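PDB 5M3I: RNase III inhibitor from Mycobacterium tuberculosis, which belongs to the macro domain family, a compact fold in which helices pack around a central mixed beta-sheet. Local coordinates for residues Y56-A59 with C60-E64; L106-L109 with I110-R114. One frame throughout, in Å; residues are numbered along the deposited sequence.

Contacts 1 and 2 are both local, between residues three to five apart, within one macro domain. Contact 1 comes first in the chain and spans the C-terminal end of helix 50-61 and the turn after it; contact 2 follows, wholly within the C-terminal half of helix 99-115. Their centres are 20 Å apart and their nearest atoms about 9 Å, so they do not touch. What joins them is the six-stranded mixed sheet: contact 1 leans on edge strand 71-74 through F71, whereas contact 2 reaches strand 83-88, the neighbour of 71-74, through F87 and I85. Contact 1 is partly buried at the periphery, and contact 2 lies deeper, also packed against helix 135-147.

Contact 1. Residues Y56-A59 with C60-E64; sequences YEKA and CKRGE
A chi1 of 160° swings the Y56 ring to the side away from its amide nitrogen, beside the carbonyl carbon, and with SG of C60 set beside its own backbone N (chi1 -76°), ring and sulfur meet one helical turn apart. SG of C60 stands over one face of the Y56 ring, 3.6 Å from the centroid and 27° off the normal. It is shifted toward the rim, and its closest carbon is CE1 of Y56 at 3.3 Å: a sulfur-aromatic contact. The phenol end is held by a hydrogen bond from Y56 OH to the carbonyl of N32, which anchors the hydroxyl end of the ring.

The same residues carry the closing turn of helix 50-61. C60 N donates to Y56 O at 2.9 Å, and R62 N still reaches K58 O at 3.1 Å. G63 then takes positive phi, and the 6→1 bond from E64 N to A59 O (2.8 Å) together with G63 N to C60 O (3.0 Å) defines a Schellman motif. E64 folds back over A59, OE1 of E64 lying 3.6 Å from CB of A59. Its OE2 sits above the R62 guanidinium, 3.2 Å from NE of R62, a salt bridge of charge alone because no N-H points at the oxygen.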
loop_
_atom_site.group_PDB
_atom_site.type_symbol
_atom_site.label_atom_id
_atom_site.label_comp_id
_atom_site.label_asym_id
_atom_site.label_seq_id
_atom_site.Cartn_x
_atom_site.Cartn_y
_atom_site.Cartn_z
ATOM N N TYR A 56 -8.738 -10.632 1.878
ATOM C CA TYR A 56 -7.632 -10.349 2.839
ATOM C C TYR A 56 -7.767 -11.081 4.173
ATOM O O TYR A 56 -6.798 -11.620 4.697
ATOM C CB TYR A 56 -7.552 -8.835 3.096
ATOM C CG TYR A 56 -6.831 -8.439 4.345
ATOM C CD1 TYR A 56 -5.450 -8.351 4.379
ATOM C CD2 TYR A 56 -7.529 -8.164 5.521
ATOM C CE1 TYR A 56 -4.773 -7.998 5.540
ATOM C CE2 TYR A 56 -6.855 -7.813 6.678
ATOM C CZ TYR A 56 -5.486 -7.751 6.686
ATOM O OH TYR A 56 -4.809 -7.398 7.839
ATOM N N GLU A 57 -8.969 -11.088 4.727
ATOM C CA GLU A 57 -9.227 -11.769 5.996
ATOM C C GLU A 57 -9.044 -13.259 5.849
ATOM O O GLU A 57 -8.445 -13.891 6.717
ATOM C CB GLU A 57 -10.636 -11.447 6.512
ATOM C CG GLU A 57 -10.994 -12.085 7.838
ATOM C CD GLU A 57 -12.378 -11.687 8.328
ATOM O OE1 GLU A 57 -13.337 -11.713 7.497
ATOM O OE2 GLU A 57 -12.506 -11.337 9.535
ATOM N N LYS A 58 -9.543 -13.839 4.760
ATOM C CA LYS A 58 -9.328 -15.280 4.524
ATOM C C LYS A 58 -7.848 -15.610 4.419
ATOM O O LYS A 58 -7.367 -16.547 5.043
ATOM C CB LYS A 58 -10.018 -15.771 3.256
ATOM C CG LYS A 58 -11.514 -15.965 3.395
ATOM C CD LYS A 58 -12.021 -17.098 2.507
ATOM C CE LYS A 58 -11.665 -16.899 1.032
ATOM N NZ LYS A 58 -11.947 -18.127 0.244
ATOM N N ALA A 59 -7.133 -14.816 3.629
ATOM C CA ALA A 59 -5.709 -15.004 3.443
ATOM C C ALA A 59 -4.927 -14.861 4.743
ATOM O O ALA A 59 -3.934 -15.571 4.949
ATOM C CB ALA A 59 -5.180 -14.049 2.406
ATOM N N CYS A 60 -5.351 -13.949 5.610
ATOM C CA CYS A 60 -4.671 -13.783 6.895
ATOM C C CYS A 60 -4.877 -15.010 7.798
ATOM O O CYS A 60 -3.922 -15.453 8.437
ATOM C CB CYS A 60 -5.123 -12.515 7.597
ATOM S SG CYS A 60 -4.430 -10.984 6.927
ATOM N N LYS A 61 -6.104 -15.549 7.830
ATOM C CA LYS A 61 -6.420 -16.740 8.655
ATOM C C LYS A 61 -5.595 -17.918 8.194
ATOM O O LYS A 61 -5.164 -18.712 8.996
ATOM C CB LYS A 61 -7.896 -17.168 8.576
ATOM C CG LYS A 61 -8.932 -16.122 8.964
ATOM C CD LYS A 61 -9.350 -16.204 10.418
ATOM C CE LYS A 61 -10.059 -14.922 10.843
ATOM N NZ LYS A 61 -10.304 -14.929 12.312
ATOM N N ARG A 62 -5.348 -18.007 6.900
ATOM C CA ARG A 62 -4.540 -19.086 6.379
ATOM C C ARG A 62 -3.032 -18.840 6.408
ATOM O O ARG A 62 -2.296 -19.654 5.876
ATOM C CB ARG A 62 -5.039 -19.453 4.974
ATOM C CG ARG A 62 -6.488 -19.949 5.016
ATOM C CD ARG A 62 -7.006 -20.383 3.661
ATOM N NE ARG A 62 -7.019 -19.252 2.745
ATOM C CZ ARG A 62 -7.521 -19.269 1.509
ATOM N NH1 ARG A 62 -8.082 -20.381 1.007
ATOM N NH2 ARG A 62 -7.472 -18.145 0.771
ATOM N N GLY A 63 -2.563 -17.722 6.965
ATOM C CA GLY A 63 -1.125 -17.424 7.006
ATOM C C GLY A 63 -0.469 -16.997 5.675
ATOM O O GLY A 63 0.768 -17.011 5.543
ATOM N N GLU A 64 -1.268 -16.538 4.719
ATOM C CA GLU A 64 -0.773 -16.179 3.369
ATOM C C GLU A 64 -0.243 -14.737 3.275
ATOM O O GLU A 64 0.508 -14.408 2.351
ATOM C CB GLU A 64 -1.882 -16.367 2.309
ATOM C CG GLU A 64 -2.263 -17.814 2.021
ATOM C CD GLU A 64 -3.602 -17.971 1.276
ATOM O OE1 GLU A 64 -4.114 -17.001 0.652
ATOM O OE2 GLU A 64 -4.144 -19.102 1.312
#

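Contact 2. Residues L106-L109 with I110-R114; sequences LIDL and IRVIR
L106 meets I110 through its carbonyl oxygen, which takes both the amide and the CG1 methylene of I110: L106 O accepts I110 N at 3.0 Å, and CG1 of I110 lies against the same oxygen at 3.4 Å. The L106 side chain itself turns to helix 135-147 and to F87 of strand 83-88, while I110 packs on A145, which places this side of helix 99-115 in the domain interior. I107 contributes its carbonyl to R111 N, continuing the helical series on the exposed side.

D108 carries the polar part. Its CG is anti to the backbone N (chi1 -161°), and its side chain runs alongside that of R111, pointing the same way, with carboxylate and guanidinium planes 39° apart. The R111 chain bends at chi3 (66°) and presents NE and NH2 side-on, both to OD1 of D108. NE approaches OD1 nearly head-on to the C-O bond at 2.6 Å, while NH2 arrives on the syn side at 2.8 Å; OD1 lies close to the guanidinium plane for both. A further bond from NH2 of R111 to OD2 of D108, 3.5 Å, is weak. OD2 instead takes a hydrogen bond from M70 N, and CG2 of V112 lies beside it.

L109 closes the segment. CG of L109 packs on CD1 of I113 at 3.8 Å, the two side chains crossing at a slant, with I85 of strand 83-88 beyond L109 and F146 beyond I113.

The buried carboxylate of D108 thus has both oxygens engaged, and two donors on OD1 would probably favour its charged form. The grip of NE and NH2 on D108, together with the NH1 bridge to E115, probably limits the rotation of the R111 guanidinium.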
loop_
_atom_site.group_PDB
_atom_site.type_symbol
_atom_site.label_atom_id
_atom_site.label_comp_id
_atom_site.label_asym_id
_atom_site.label_seq_id
_atom_site.Cartn_x
_atom_site.Cartn_y
_atom_site.Cartn_z
ATOM N N LEU A 106 8.837 -2.990 -0.196
ATOM C CA LEU A 106 9.087 -2.194 -1.376
ATOM C C LEU A 106 9.656 -3.042 -2.478
ATOM O O LEU A 106 9.288 -2.860 -3.652
ATOM C CB LEU A 106 10.016 -0.993 -1.074
ATOM C CG LEU A 106 9.313 0.111 -0.262
ATOM C CD1 LEU A 106 10.337 1.122 0.245
ATOM C CD2 LEU A 106 8.279 0.844 -1.051
ATOM N N ILE A 107 10.516 -3.988 -2.122
ATOM C CA ILE A 107 11.038 -4.894 -3.110
ATOM C C ILE A 107 9.870 -5.560 -3.851
ATOM O O ILE A 107 9.856 -5.581 -5.081
ATOM C CB ILE A 107 11.982 -5.959 -2.487
ATOM C CG1 ILE A 107 13.287 -5.295 -1.988
ATOM C CG2 ILE A 107 12.325 -7.042 -3.532
ATOM C CD1 ILE A 107 14.203 -6.202 -1.153
ATOM N N ASP A 108 8.890 -6.096 -3.110
ATOM C CA ASP A 108 7.806 -6.800 -3.759
ATOM C C ASP A 108 6.821 -5.836 -4.401
ATOM O O ASP A 108 6.148 -6.199 -5.373
ATOM C CB ASP A 108 7.107 -7.734 -2.816
ATOM C CG ASP A 108 6.298 -8.783 -3.534
ATOM O OD1 ASP A 108 6.873 -9.546 -4.330
ATOM O OD2 ASP A 108 5.083 -8.915 -3.286
ATOM N N LEU A 109 6.679 -4.636 -3.853
ATOM C CA LEU A 109 5.815 -3.653 -4.480
ATOM C C LEU A 109 6.310 -3.344 -5.908
ATOM O O LEU A 109 5.487 -3.249 -6.812
ATOM C CB LEU A 109 5.762 -2.347 -3.692
ATOM C CG LEU A 109 4.899 -1.238 -4.324
ATOM C CD1 LEU A 109 3.437 -1.646 -4.462
ATOM C CD2 LEU A 109 4.998 0.035 -3.481
ATOM N N ILE A 110 7.624 -3.170 -6.079
ATOM C CA ILE A 110 8.186 -2.900 -7.379
ATOM C C ILE A 110 7.926 -4.084 -8.309
ATOM O O ILE A 110 7.534 -3.910 -9.456
ATOM C CB ILE A 110 9.701 -2.699 -7.275
ATOM C CG1 ILE A 110 10.010 -1.356 -6.610
ATOM C CG2 ILE A 110 10.374 -2.798 -8.629
ATOM C CD1 ILE A 110 11.460 -1.252 -6.178
ATOM N N ARG A 111 8.182 -5.275 -7.812
ATOM C CA ARG A 111 7.982 -6.480 -8.591
ATOM C C ARG A 111 6.526 -6.583 -9.063
ATOM O O ARG A 111 6.264 -6.896 -10.179
ATOM C CB ARG A 111 8.351 -7.712 -7.762
ATOM C CG ARG A 111 8.284 -9.017 -8.553
ATOM C CD ARG A 111 8.444 -10.255 -7.677
ATOM N NE ARG A 111 7.314 -10.410 -6.752
ATOM C CZ ARG A 111 6.067 -10.783 -7.078
ATOM N NH1 ARG A 111 5.737 -11.071 -8.328
ATOM N NH2 ARG A 111 5.139 -10.871 -6.130
ATOM N N VAL A 112 5.583 -6.278 -8.196
ATOM C CA VAL A 112 4.183 -6.414 -8.535
ATOM C C VAL A 112 3.748 -5.379 -9.596
ATOM O O VAL A 112 2.900 -5.664 -10.453
ATOM C CB VAL A 112 3.344 -6.341 -7.237
ATOM C CG1 VAL A 112 1.884 -6.029 -7.488
ATOM C CG2 VAL A 112 3.497 -7.644 -6.468
ATOM N N ILE A 113 4.253 -4.155 -9.471
ATOM C CA ILE A 113 3.918 -3.104 -10.413
ATOM C C ILE A 113 4.414 -3.498 -11.799
ATOM O O ILE A 113 3.743 -3.213 -12.778
ATOM C CB ILE A 113 4.449 -1.721 -9.938
ATOM C CG1 ILE A 113 3.561 -1.196 -8.797
ATOM C CG2 ILE A 113 4.471 -0.706 -11.073
ATOM C CD1 ILE A 113 4.190 -0.145 -7.931
ATOM N N ARG A 114 5.605 -4.083 -11.867
ATOM C CA ARG A 114 6.184 -4.542 -13.148
ATOM C C ARG A 114 5.366 -5.667 -13.733
ATOM O O ARG A 114 4.916 -5.589 -14.870
ATOM C CB ARG A 114 7.585 -5.026 -12.963
ATOM C CG ARG A 114 8.586 -3.900 -12.901
ATOM C CD ARG A 114 9.973 -4.409 -12.531
ATOM N NE ARG A 114 10.903 -3.284 -12.487
ATOM C CZ ARG A 114 12.054 -3.262 -11.815
ATOM N NH1 ARG A 114 12.456 -4.308 -11.063
ATOM N NH2 ARG A 114 12.804 -2.159 -11.872
#